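Local coordinates for protein BauA (PDB 6HCP) that takes up ferric preacinetobactin as an outer-membrane receptor and transporter of Acinetobacter baumannii, in the manner of TonB-dependent siderophore receptors, at residues A[45-53]-A[139-149]; A[96-104]-A[125-133]. All coordinates share one frame; numbering follows the deposited sequence. Where two conformers were deposited one is given.

Contact 1: A[45-53]-A[139-149]; sequences TSSNVGFLG and EVLKGPSALLN
E139 OE1 is gripped by several groups at once: the backbone N of N48 donates to it at 2.9 Å, water 3 donates at 2.7 Å, and N162 ND2 of strand 159-165 adds a third. The N48 N-H comes from above the carboxylate plane, 38° out of it. Beyond CG the glutamate chain is extended (chi2 180°), which carries its carboxylate across to lie against S47 CB. Water 3 also donates to N48 O, while water 1 bridges S46 O and the second oxygen, OE2; so many donors around the buried group would probably steady its negative charge.

Farther along, F51 N donates to L148 O at 3.0 Å, and the F51 ring runs obliquely past the carbonyls of L147 and L148. L148 fits between two side chains: its CD1 lies 3.8 Å from V49 CG1, the two chains side by side and pointing the same way, and its CD2 lies 3.7 Å from L52 CD1. L141 comes in across V49 at about a right angle. G50 passes close over the helix end, its CA 3.3 Å from N149 OD1, while N149 ND2 turns back to S145 OG in a nearly straight bond of 174°. R443 of the barrel binds L147 O and makes a cation-pi contact with F51. Here 45-53 packs on strand 135-142 and short helix 146-149, within the plug filling a TonB-dependent receptor barrel.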
loop_
_atom_site.group_PDB
_atom_site.type_symbol
_atom_site.label_atom_id
_atom_site.label_comp_id
_atom_site.label_asym_id
_atom_site.label_seq_id
_atom_site.Cartn_x
_atom_site.Cartn_y
_atom_site.Cartn_z
ATOM N N THR A 45 -29.773 -12.723 19.311
ATOM C CA THR A 45 -30.889 -11.933 19.803
ATOM C C THR A 45 -31.008 -12.028 21.328
ATOM O O THR A 45 -31.857 -11.372 21.912
ATOM C CB THR A 45 -32.205 -12.384 19.154
ATOM O OG1 THR A 45 -32.284 -13.796 19.350
ATOM C CG2 THR A 45 -32.262 -12.070 17.676
ATOM N N SER A 46 -30.237 -12.926 21.937
ATOM C CA SER A 46 -30.257 -13.084 23.389
ATOM C C SER A 46 -28.826 -13.242 23.904
ATOM O O SER A 46 -27.909 -13.597 23.146
ATOM C CB SER A 46 -31.115 -14.260 23.790
ATOM O OG SER A 46 -30.528 -15.467 23.348
ATOM N N SER A 47 -28.671 -13.081 25.221
ATOM C CA SER A 47 -27.412 -13.343 25.877
ATOM C C SER A 47 -27.668 -13.758 27.327
ATOM O O SER A 47 -28.782 -13.611 27.861
ATOM C CB SER A 47 -26.489 -12.142 25.796
ATOM O OG SER A 47 -26.991 -11.066 26.589
ATOM N N ASN A 48 -26.612 -14.266 27.952
ATOM C CA ASN A 48 -26.657 -14.694 29.352
ATOM C C ASN A 48 -26.469 -13.473 30.255
ATOM O O ASN A 48 -25.439 -12.805 30.211
ATOM C CB ASN A 48 -25.580 -15.728 29.673
ATOM C CG ASN A 48 -25.886 -16.460 30.968
ATOM O OD1 ASN A 48 -26.874 -17.182 31.046
ATOM N ND2 ASN A 48 -25.023 -16.327 31.958
ATOM N N VAL A 49 -27.452 -13.211 31.110
ATOM C CA VAL A 49 -27.381 -12.048 31.981
ATOM C C VAL A 49 -27.016 -12.502 33.399
ATOM O O VAL A 49 -27.853 -12.522 34.318
ATOM C CB VAL A 49 -28.689 -11.256 31.901
ATOM C CG1 VAL A 49 -28.627 -9.960 32.697
ATOM C CG2 VAL A 49 -29.040 -10.966 30.451
ATOM N N GLY A 50 -25.774 -12.975 33.529
ATOM C CA GLY A 50 -25.308 -13.677 34.719
ATOM C C GLY A 50 -26.320 -14.717 35.162
ATOM O O GLY A 50 -26.866 -15.454 34.323
ATOM N N PHE A 51 -26.600 -14.793 36.472
ATOM C CA PHE A 51 -27.432 -15.904 36.979
ATOM C C PHE A 51 -28.922 -15.708 36.632
ATOM O O PHE A 51 -29.714 -16.620 36.870
ATOM C CB PHE A 51 -27.154 -16.148 38.473
ATOM C CG PHE A 51 -27.861 -15.273 39.478
ATOM C CD1 PHE A 51 -28.158 -13.949 39.220
ATOM C CD2 PHE A 51 -28.153 -15.770 40.739
ATOM C CE1 PHE A 51 -28.733 -13.132 40.184
ATOM C CE2 PHE A 51 -28.729 -14.957 41.702
ATOM C CZ PHE A 51 -29.003 -13.634 41.432
ATOM N N LEU A 52 -29.308 -14.588 36.012
ATOM C CA LEU A 52 -30.678 -14.450 35.491
ATOM C C LEU A 52 -30.866 -15.336 34.245
ATOM O O LEU A 52 -31.988 -15.576 33.832
ATOM C CB LEU A 52 -31.002 -12.994 35.150
ATOM C CG LEU A 52 -30.822 -11.970 36.270
ATOM C CD1 LEU A 52 -31.123 -10.565 35.763
ATOM C CD2 LEU A 52 -31.701 -12.316 37.464
ATOM N N GLY A 53 -29.768 -15.850 33.686
ATOM C CA GLY A 53 -29.784 -16.705 32.513
ATOM C C GLY A 53 -30.108 -15.948 31.222
ATOM O O GLY A 53 -29.906 -14.728 31.097
ATOM N N GLU A 139 -20.217 -12.945 24.157
ATOM C CA GLU A 139 -21.193 -12.063 24.701
ATOM C C GLU A 139 -20.515 -11.014 25.595
ATOM O O GLU A 139 -19.558 -11.305 26.318
ATOM C CB GLU A 139 -22.215 -12.832 25.555
ATOM C CG GLU A 139 -22.854 -14.017 24.865
ATOM C CD GLU A 139 -23.853 -14.761 25.732
ATOM O OE1 GLU A 139 -23.838 -14.557 26.992
ATOM O OE2 GLU A 139 -24.686 -15.493 25.150
ATOM N N VAL A 140 -21.038 -9.794 25.552
ATOM C CA VAL A 140 -20.553 -8.701 26.378
ATOM C C VAL A 140 -21.745 -8.105 27.118
ATOM O O VAL A 140 -22.776 -7.763 26.514
ATOM C CB VAL A 140 -19.832 -7.605 25.569
ATOM C CG1 VAL A 140 -19.285 -6.512 26.487
ATOM C CG2 VAL A 140 -18.721 -8.166 24.711
ATOM N N LEU A 141 -21.563 -7.913 28.426
ATOM C CA LEU A 141 -22.486 -7.131 29.243
ATOM C C LEU A 141 -21.693 -5.956 29.810
ATOM O O LEU A 141 -20.666 -6.166 30.443
ATOM C CB LEU A 141 -23.060 -7.998 30.364
ATOM C CG LEU A 141 -24.117 -7.286 31.221
ATOM C CD1 LEU A 141 -25.142 -8.271 31.746
ATOM C CD2 LEU A 141 -23.480 -6.517 32.359
ATOM N N LYS A 142 -22.124 -4.740 29.496
ATOM C CA LYS A 142 -21.353 -3.560 29.803
ATOM C C LYS A 142 -21.671 -3.078 31.219
ATOM O O LYS A 142 -22.818 -3.096 31.677
ATOM C CB LYS A 142 -21.587 -2.460 28.764
ATOM C CG LYS A 142 -21.144 -2.872 27.362
ATOM C CD LYS A 142 -21.473 -1.872 26.296
ATOM C CE LYS A 142 -21.560 -2.506 24.920
ATOM N NZ LYS A 142 -21.630 -1.469 23.877
ATOM N N GLY A 143 -20.608 -2.653 31.900
ATOM C CA GLY A 143 -20.683 -2.162 33.278
ATOM C C GLY A 143 -20.572 -3.301 34.280
ATOM O O GLY A 143 -20.523 -4.476 33.919
ATOM N N PRO A 144 -20.501 -2.971 35.581
ATOM C CA PRO A 144 -20.322 -3.978 36.622
ATOM C C PRO A 144 -21.595 -4.811 36.791
ATOM O O PRO A 144 -22.687 -4.376 36.362
ATOM C CB PRO A 144 -20.052 -3.146 37.879
ATOM C CG PRO A 144 -20.695 -1.808 37.584
ATOM C CD PRO A 144 -20.473 -1.596 36.104
ATOM N N SER A 145 -21.450 -5.974 37.430
ATOM C CA SER A 145 -22.539 -6.911 37.493
ATOM C C SER A 145 -22.440 -7.844 38.709
ATOM O O SER A 145 -22.736 -9.042 38.575
ATOM C CB SER A 145 -22.562 -7.709 36.202
ATOM O OG SER A 145 -21.385 -8.493 36.090
ATOM N N ALA A 146 -22.009 -7.340 39.878
ATOM C CA ALA A 146 -21.739 -8.258 41.036
ATOM C C ALA A 146 -23.006 -9.037 41.444
ATOM O O ALA A 146 -22.944 -10.227 41.754
ATOM C CB ALA A 146 -21.160 -7.502 42.215
ATOM N N LEU A 147 -24.172 -8.401 41.395
ATOM C CA LEU A 147 -25.405 -9.142 41.755
ATOM C C LEU A 147 -25.532 -10.380 40.861
ATOM O O LEU A 147 -25.846 -11.483 41.323
ATOM C CB LEU A 147 -26.654 -8.257 41.631
ATOM C CG LEU A 147 -27.967 -9.043 41.699
ATOM C CD1 LEU A 147 -28.102 -9.757 43.045
ATOM C CD2 LEU A 147 -29.175 -8.166 41.416
ATOM N N LEU A 148 -25.298 -10.184 39.563
ATOM C CA LEU A 148 -25.528 -11.238 38.551
ATOM C C LEU A 148 -24.423 -12.288 38.580
ATOM O O LEU A 148 -24.679 -13.456 38.320
ATOM C CB LEU A 148 -25.585 -10.591 37.166
ATOM C CG LEU A 148 -26.527 -9.404 37.017
ATOM C CD1 LEU A 148 -26.490 -8.861 35.599
ATOM C CD2 LEU A 148 -27.937 -9.789 37.431
ATOM N N ASN A 149 -23.173 -11.844 38.813
ATOM C CA ASN A 149 -22.001 -12.636 38.466
ATOM C C ASN A 149 -21.062 -12.869 39.655
ATOM O O ASN A 149 -20.119 -13.637 39.532
ATOM C CB ASN A 149 -21.208 -11.973 37.334
ATOM C CG ASN A 149 -21.799 -12.271 35.974
ATOM O OD1 ASN A 149 -22.117 -13.417 35.694
ATOM N ND2 ASN A 149 -22.032 -11.240 35.178
HETATM O O HOH W 1 -25.794 -15.181 22.770
HETATM O O HOH W 2 -24.525 -9.969 27.340
HETATM O O HOH W 3 -23.512 -12.314 28.496
HETATM O O HOH W 4 -22.800 -12.123 32.373
#

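Contact 2: A[96-104]-A[125-133]; sequences ASGGWSENY and TPFYRTSPE
R129 and G99 make the charged-to-backbone part of this contact: NH1 and NH2 of the guanidinium both donate to the one carbonyl, G99 O, at 3.0 and 2.8 Å. The oxygen lies in the guanidinium plane, end-on between the two nitrogens. R129 lays its CB, CG and CD alongside E102 CG, and the bends at chi2 and chi3 (57°) then turn the guanidinium to G99 O; NH2 also pairs with D249 of the barrel wall.

Two further hydrogen bonds run between the loops in opposite senses. E102 N donates to Y128 O at 2.9 Å, and T130 N donates to E102 OE2 at 3.1 Å in a nearly straight line (176°), so E102 is held through both backbone and side chain. Its other oxygen, OE1, is bonded to T81.

The aromatic part is a T-shaped pair: the edge of W100, led by CZ3, points at one face of Y128, with ring planes at 74° and W100 CZ3 3.9 Å from Y128 CZ. F127 CD2 sits over the opposite face of Y128, near its centre. S101 CB packs 3.5 Å from Y128 CB.

Both segments are loops of the plug, one leading into strand 105-106 and the other into strand 135-142. Beside them stand helix 81-84, whose T81 bonds to E102, strand 159-165, which meets T130, and barrel strand 238-252, which R129 reaches.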
loop_
_atom_site.group_PDB
_atom_site.type_symbol
_atom_site.label_atom_id
_atom_site.label_comp_id
_atom_site.label_asym_id
_atom_site.label_seq_id
_atom_site.Cartn_x
_atom_site.Cartn_y
_atom_site.Cartn_z
ATOM N N ALA A 96 -1.916 -2.951 20.444
ATOM C CA ALA A 96 -0.583 -3.456 20.153
ATOM C C ALA A 96 -0.680 -4.886 19.618
ATOM O O ALA A 96 -1.629 -5.636 19.918
ATOM C CB ALA A 96 0.298 -3.397 21.382
ATOM N N SER A 97 0.320 -5.251 18.814
ATOM C CA SER A 97 0.482 -6.606 18.334
ATOM C C SER A 97 1.464 -7.371 19.228
ATOM O O SER A 97 2.562 -6.897 19.503
ATOM C CB SER A 97 0.974 -6.606 16.879
ATOM O OG SER A 97 1.374 -7.916 16.497
ATOM N N GLY A 98 1.097 -8.598 19.608
ATOM C CA GLY A 98 2.013 -9.510 20.263
ATOM C C GLY A 98 2.408 -9.050 21.657
ATOM O O GLY A 98 3.517 -9.299 22.103
ATOM N N GLY A 99 1.448 -8.481 22.392
ATOM C CA GLY A 99 1.626 -8.232 23.809
ATOM C C GLY A 99 1.600 -9.534 24.595
ATOM O O GLY A 99 1.248 -10.601 24.066
ATOM N N TRP A 100 1.944 -9.434 25.879
ATOM C CA TRP A 100 1.935 -10.602 26.757
ATOM C C TRP A 100 0.516 -10.964 27.216
ATOM O O TRP A 100 0.296 -12.040 27.770
ATOM C CB TRP A 100 2.893 -10.385 27.927
ATOM C CG TRP A 100 2.715 -9.081 28.636
ATOM C CD1 TRP A 100 3.399 -7.920 28.429
ATOM C CD2 TRP A 100 1.805 -8.818 29.720
ATOM N NE1 TRP A 100 2.964 -6.951 29.290
ATOM C CE2 TRP A 100 2.049 -7.499 30.147
ATOM C CE3 TRP A 100 0.884 -9.601 30.425
ATOM C CZ2 TRP A 100 1.301 -6.900 31.157
ATOM C CZ3 TRP A 100 0.144 -9.005 31.429
ATOM C CH2 TRP A 100 0.332 -7.666 31.769
ATOM N N SER A 101 -0.454 -10.085 26.965
ATOM C CA SER A 101 -1.866 -10.389 27.176
ATOM C C SER A 101 -2.696 -9.508 26.257
ATOM O O SER A 101 -2.202 -8.501 25.752
ATOM C CB SER A 101 -2.311 -10.191 28.617
ATOM O OG SER A 101 -2.552 -8.812 28.899
ATOM N N GLU A 102 -3.988 -9.827 26.161
ATOM C CA GLU A 102 -4.966 -8.889 25.595
ATOM C C GLU A 102 -5.154 -7.746 26.596
ATOM O O GLU A 102 -4.807 -7.860 27.781
ATOM C CB GLU A 102 -6.320 -9.557 25.336
ATOM C CG GLU A 102 -6.257 -10.777 24.424
ATOM C CD GLU A 102 -7.619 -11.280 23.977
ATOM O OE1 GLU A 102 -8.417 -10.429 23.553
ATOM O OE2 GLU A 102 -7.881 -12.531 24.037
ATOM N N ASN A 103 -5.630 -6.615 26.091
ATOM C CA ASN A 103 -5.834 -5.447 26.942
ATOM C C ASN A 103 -7.009 -4.639 26.411
ATOM O O ASN A 103 -6.935 -4.065 25.326
ATOM C CB ASN A 103 -4.597 -4.559 27.016
ATOM C CG ASN A 103 -4.776 -3.408 27.995
ATOM O OD1 ASN A 103 -5.303 -3.608 29.083
ATOM N ND2 ASN A 103 -4.398 -2.200 27.609
ATOM N N TYR A 104 -8.114 -4.616 27.157
ATOM C CA TYR A 104 -9.255 -3.798 26.772
ATOM C C TYR A 104 -9.968 -3.223 28.009
ATOM O O TYR A 104 -9.838 -3.710 29.119
ATOM C CB TYR A 104 -10.247 -4.588 25.910
ATOM C CG TYR A 104 -10.659 -5.925 26.467
ATOM C CD1 TYR A 104 -11.746 -6.054 27.315
ATOM C CD2 TYR A 104 -9.997 -7.084 26.100
ATOM C CE1 TYR A 104 -12.071 -7.270 27.896
ATOM C CE2 TYR A 104 -10.345 -8.314 26.636
ATOM C CZ TYR A 104 -11.380 -8.413 27.541
ATOM O OH TYR A 104 -11.697 -9.637 28.087
ATOM N N THR A 125 -11.448 -19.990 31.543
ATOM C CA THR A 125 -10.898 -19.460 30.282
ATOM C C THR A 125 -9.394 -19.243 30.378
ATOM O O THR A 125 -8.821 -19.091 31.460
ATOM C CB THR A 125 -11.616 -18.155 29.901
ATOM O OG1 THR A 125 -11.681 -17.320 31.057
ATOM C CG2 THR A 125 -13.009 -18.380 29.365
ATOM N N PRO A 126 -8.690 -19.148 29.228
ATOM C CA PRO A 126 -7.262 -18.842 29.240
ATOM C C PRO A 126 -6.959 -17.536 29.984
ATOM O O PRO A 126 -7.757 -16.613 29.947
ATOM C CB PRO A 126 -6.919 -18.768 27.746
ATOM C CG PRO A 126 -7.915 -19.705 27.117
ATOM C CD PRO A 126 -9.196 -19.453 27.880
ATOM N N PHE A 127 -5.817 -17.500 30.664
ATOM C CA PHE A 127 -5.521 -16.449 31.640
ATOM C C PHE A 127 -5.365 -15.072 30.971
ATOM O O PHE A 127 -5.874 -14.096 31.472
ATOM C CB PHE A 127 -4.246 -16.807 32.394
ATOM C CG PHE A 127 -4.069 -16.106 33.716
ATOM C CD1 PHE A 127 -4.771 -16.518 34.838
ATOM C CD2 PHE A 127 -3.140 -15.088 33.866
ATOM C CE1 PHE A 127 -4.519 -15.943 36.079
ATOM C CE2 PHE A 127 -2.918 -14.491 35.095
ATOM C CZ PHE A 127 -3.620 -14.913 36.205
ATOM N N TYR A 128 -4.660 -15.005 29.834
ATOM C CA TYR A 128 -4.218 -13.714 29.286
ATOM C C TYR A 128 -4.642 -13.508 27.822
ATOM O O TYR A 128 -4.704 -12.364 27.369
ATOM C CB TYR A 128 -2.701 -13.581 29.382
ATOM C CG TYR A 128 -2.150 -13.125 30.701
ATOM C CD1 TYR A 128 -2.858 -12.284 31.549
ATOM C CD2 TYR A 128 -0.920 -13.589 31.132
ATOM C CE1 TYR A 128 -2.303 -11.821 32.732
ATOM C CE2 TYR A 128 -0.326 -13.098 32.280
ATOM C CZ TYR A 128 -1.044 -12.260 33.112
ATOM O OH TYR A 128 -0.463 -11.840 34.262
ATOM N N ARG A 129 -4.772 -14.582 27.035
ATOM C CA ARG A 129 -5.244 -14.427 25.647
ATOM C C ARG A 129 -5.993 -15.683 25.225
ATOM O O ARG A 129 -5.543 -16.779 25.492
ATOM C CB ARG A 129 -4.073 -14.146 24.694
ATOM C CG ARG A 129 -4.463 -14.052 23.218
ATOM C CD ARG A 129 -3.614 -13.024 22.477
ATOM N NE ARG A 129 -2.205 -13.319 22.586
ATOM C CZ ARG A 129 -1.280 -12.494 23.044
ATOM N NH1 ARG A 129 -1.499 -11.180 23.092
ATOM N NH2 ARG A 129 -0.088 -12.995 23.314
ATOM N N THR A 130 -7.140 -15.478 24.575
ATOM C CA THR A 130 -8.015 -16.530 24.159
ATOM C C THR A 130 -8.225 -16.449 22.645
ATOM O O THR A 130 -8.868 -15.522 22.165
ATOM C CB THR A 130 -9.352 -16.479 24.921
ATOM O OG1 THR A 130 -9.067 -16.656 26.310
ATOM C CG2 THR A 130 -10.313 -17.554 24.459
ATOM N N SER A 131 -7.834 -17.518 21.935
ATOM C CA SER A 131 -8.181 -17.661 20.507
ATOM C C SER A 131 -9.600 -18.210 20.398
ATOM O O SER A 131 -10.017 -19.062 21.180
ATOM C CB SER A 131 -7.164 -18.519 19.761
ATOM O OG SER A 131 -7.285 -18.321 18.351
ATOM N N PRO A 132 -10.464 -17.614 19.561
ATOM C CA PRO A 132 -11.897 -17.869 19.688
ATOM C C PRO A 132 -12.529 -19.030 18.897
ATOM O O PRO A 132 -13.772 -19.100 18.825
ATOM C CB PRO A 132 -12.512 -16.560 19.182
ATOM C CG PRO A 132 -11.514 -16.041 18.175
ATOM C CD PRO A 132 -10.162 -16.445 18.713
ATOM N N GLU A 133 -11.720 -19.998 18.458
ATOM C CA GLU A 133 -12.221 -21.061 17.552
ATOM C C GLU A 133 -13.243 -21.972 18.244
ATOM O O GLU A 133 -14.020 -22.628 17.573
ATOM C CB GLU A 133 -11.070 -21.910 17.019
ATOM C CG GLU A 133 -10.303 -21.221 15.905
ATOM C CD GLU A 133 -9.232 -20.262 16.390
ATOM O OE1 GLU A 133 -9.057 -20.124 17.639
ATOM O OE2 GLU A 133 -8.503 -19.723 15.530
#

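In the fold
Both contacts belong to the part of the chain that fills the barrel, with centres about 21 Å apart and nearest atoms about 7 Å apart; contact 2 is nested along the chain inside the loop that contact 1 closes. Strand 135-142 relates them: contact 2 uses the loop before it, contact 1 its end and the helix that follows. Contact 1 is largely buried and mixes a carboxylate bridged by waters with a leucine-rich patch. Contact 2, only partly buried, joins two irregular loops by backbone, carboxylate and arginine hydrogen bonds and an aromatic pair. Both are tied to the barrel by an arginine, but in contact 1 it belongs to the barrel and in contact 2 to the plug.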